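Local structure of GCN5-related N-acetyltransferase (Anabaena variabilis, 2OZG) at residues A[197-202]-A[230-235]. The protein binds coenzyme A and is probably an acetyltransferase of the GNAT family, perhaps acting on the amino groups of aminoglycosides. Sequence-based numbering, arbitrary orientation.
Sequences DTETLY and RIRDWV
Arg232 reaches from a classic beta bulge to meet Leu201 and Glu199, in the second GNAT domain of the chain. The bulge lies on strand 227-236, where Arg232 and Asp233 both face Ile217 of the antiparallel strand 211-222. Segment 197-202 belongs to the loop that leaves helix 186-192 and leads into strand 202-206, and the Arg232 side chain packs on Thr219 of strand 211-222 on its way to that loop. From CB, which points at the loop, the chain first places CG between the backbone N and the carbonyl carbon (chi1 49°). It then bends at chi3, 62°, and crosses the Leu201 side chain at about a right angle. CD lies 4.0 Å from Leu201 CD1, and NE and CZ pass the same methyl at similar range. That methyl lies against one face of the guanidinium, displaced from its centre. Its nearest guanidinium atom is NH1, 3.8 Å from CD1. NH1 also donates to the backbone oxygens of Leu192 and Arg194, two bonds from one nitrogen that are likely to limit rotation of the flat group. Glu199 approaches from the opposite direction, its carboxylate turned 77° from the guanidinium plane. The attraction between the two charges falls short of a salt bridge: Glu199 OE2 stops 4.1 Å from Arg232 NH2, oblique to the guanidinium. A methionine in place of Arg232 would probably leave the Leu192 and Arg194 carbonyls without this donor and the Glu199 carboxylate without its nearest positive charge within the contact. Glu199 OE2 also accepts a weak hydrogen bond from Leu196 N.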
# COMPACT_ATOMS: atom_id res chain seq x y z
N ASP A 197 -15.81 15.08 -19.95
CA ASP A 197 -16.43 16.41 -19.61
C ASP A 197 -15.70 17.03 -18.43
O ASP A 197 -15.56 18.24 -18.33
CB ASP A 197 -17.91 16.28 -19.26
CG ASP A 197 -18.79 15.99 -20.47
OD1 ASP A 197 -18.39 15.16 -21.32
OD2 ASP A 197 -19.90 16.57 -20.55
N THR A 198 -15.27 16.13 -17.54
CA THR A 198 -14.38 16.35 -16.42
C THR A 198 -13.16 17.19 -16.78
O THR A 198 -12.75 18.08 -16.04
CB THR A 198 -13.71 14.95 -16.12
OG1 THR A 198 -14.71 13.93 -16.02
CG2 THR A 198 -12.76 14.94 -14.93
N GLU A 199 -12.57 16.88 -17.93
CA GLU A 199 -11.25 17.38 -18.25
C GLU A 199 -11.06 18.28 -19.48
O GLU A 199 -11.87 18.33 -20.41
CB GLU A 199 -10.27 16.18 -18.25
CG GLU A 199 -10.51 15.15 -19.35
CD GLU A 199 -9.74 13.83 -19.19
OE1 GLU A 199 -9.08 13.65 -18.14
OE2 GLU A 199 -9.80 12.98 -20.13
N THR A 200 -9.98 19.04 -19.40
CA THR A 200 -9.61 20.00 -20.40
C THR A 200 -8.40 19.43 -21.12
O THR A 200 -7.52 18.80 -20.51
CB THR A 200 -9.29 21.37 -19.77
OG1 THR A 200 -10.42 21.82 -19.01
CG2 THR A 200 -8.94 22.42 -20.84
N LEU A 201 -8.40 19.65 -22.42
CA LEU A 201 -7.34 19.21 -23.28
C LEU A 201 -6.46 20.41 -23.52
O LEU A 201 -6.94 21.49 -23.90
CB LEU A 201 -7.92 18.73 -24.60
CG LEU A 201 -6.93 18.07 -25.55
CD1 LEU A 201 -6.36 16.76 -24.98
CD2 LEU A 201 -7.60 17.81 -26.87
N TYR A 202 -5.18 20.25 -23.30
CA TYR A 202 -4.23 21.33 -23.52
C TYR A 202 -3.34 20.92 -24.70
O TYR A 202 -2.89 19.75 -24.83
CB TYR A 202 -3.41 21.56 -22.23
CG TYR A 202 -4.26 21.98 -21.08
CD1 TYR A 202 -4.68 23.31 -20.95
CD2 TYR A 202 -4.70 21.07 -20.14
CE1 TYR A 202 -5.49 23.71 -19.93
CE2 TYR A 202 -5.54 21.47 -19.09
CZ TYR A 202 -5.91 22.78 -18.98
OH TYR A 202 -6.73 23.18 -17.96
N ARG A 230 -0.71 14.19 -17.90
CA ARG A 230 -0.50 13.04 -18.81
C ARG A 230 -0.32 13.55 -20.23
O ARG A 230 -1.27 14.07 -20.83
CB ARG A 230 -1.70 12.10 -18.75
CG ARG A 230 -2.11 11.65 -17.33
CD ARG A 230 -3.30 10.68 -17.40
NE ARG A 230 -3.81 10.31 -16.08
CZ ARG A 230 -3.36 9.27 -15.37
NH1 ARG A 230 -2.35 8.55 -15.79
NH2 ARG A 230 -3.88 9.00 -14.18
N ILE A 231 0.90 13.44 -20.77
CA ILE A 231 1.18 13.85 -22.12
C ILE A 231 0.72 12.73 -23.07
O ILE A 231 1.26 11.64 -23.05
CB ILE A 231 2.68 14.16 -22.32
CG1 ILE A 231 3.12 15.34 -21.44
CG2 ILE A 231 2.96 14.47 -23.77
CD1 ILE A 231 4.63 15.59 -21.39
N ARG A 232 -0.26 13.01 -23.92
CA ARG A 232 -0.76 11.96 -24.84
C ARG A 232 -0.11 11.98 -26.19
O ARG A 232 -0.11 10.96 -26.86
CB ARG A 232 -2.27 12.00 -24.99
CG ARG A 232 -2.83 13.34 -25.30
CD ARG A 232 -4.37 13.36 -25.43
NE ARG A 232 -5.08 12.98 -24.22
CZ ARG A 232 -6.41 12.83 -24.16
NH1 ARG A 232 -7.16 13.02 -25.24
NH2 ARG A 232 -7.00 12.49 -23.05
N ASP A 233 0.48 13.10 -26.60
CA ASP A 233 1.19 13.13 -27.87
C ASP A 233 2.16 14.29 -27.78
O ASP A 233 1.91 15.25 -27.09
CB ASP A 233 0.20 13.33 -29.03
CG ASP A 233 0.81 13.10 -30.39
OD1 ASP A 233 1.86 12.40 -30.48
OD2 ASP A 233 0.19 13.59 -31.39
N TRP A 234 3.31 14.14 -28.41
CA TRP A 234 4.29 15.20 -28.43
C TRP A 234 5.12 15.01 -29.69
O TRP A 234 5.23 13.88 -30.19
CB TRP A 234 5.19 15.18 -27.17
CG TRP A 234 5.90 13.80 -26.97
CD1 TRP A 234 5.43 12.78 -26.25
CD2 TRP A 234 7.15 13.37 -27.51
NE1 TRP A 234 6.29 11.74 -26.29
CE2 TRP A 234 7.35 12.07 -27.09
CE3 TRP A 234 8.09 13.93 -28.36
CZ2 TRP A 234 8.45 11.33 -27.45
CZ3 TRP A 234 9.16 13.23 -28.73
CH2 TRP A 234 9.35 11.91 -28.30
N VAL A 235 5.72 16.12 -30.14
CA VAL A 235 6.66 16.14 -31.21
C VAL A 235 7.83 17.09 -30.86
O VAL A 235 7.61 18.19 -30.36
CB VAL A 235 6.01 16.51 -32.58
CG1 VAL A 235 7.06 16.95 -33.61
CG2 VAL A 235 5.18 15.35 -33.12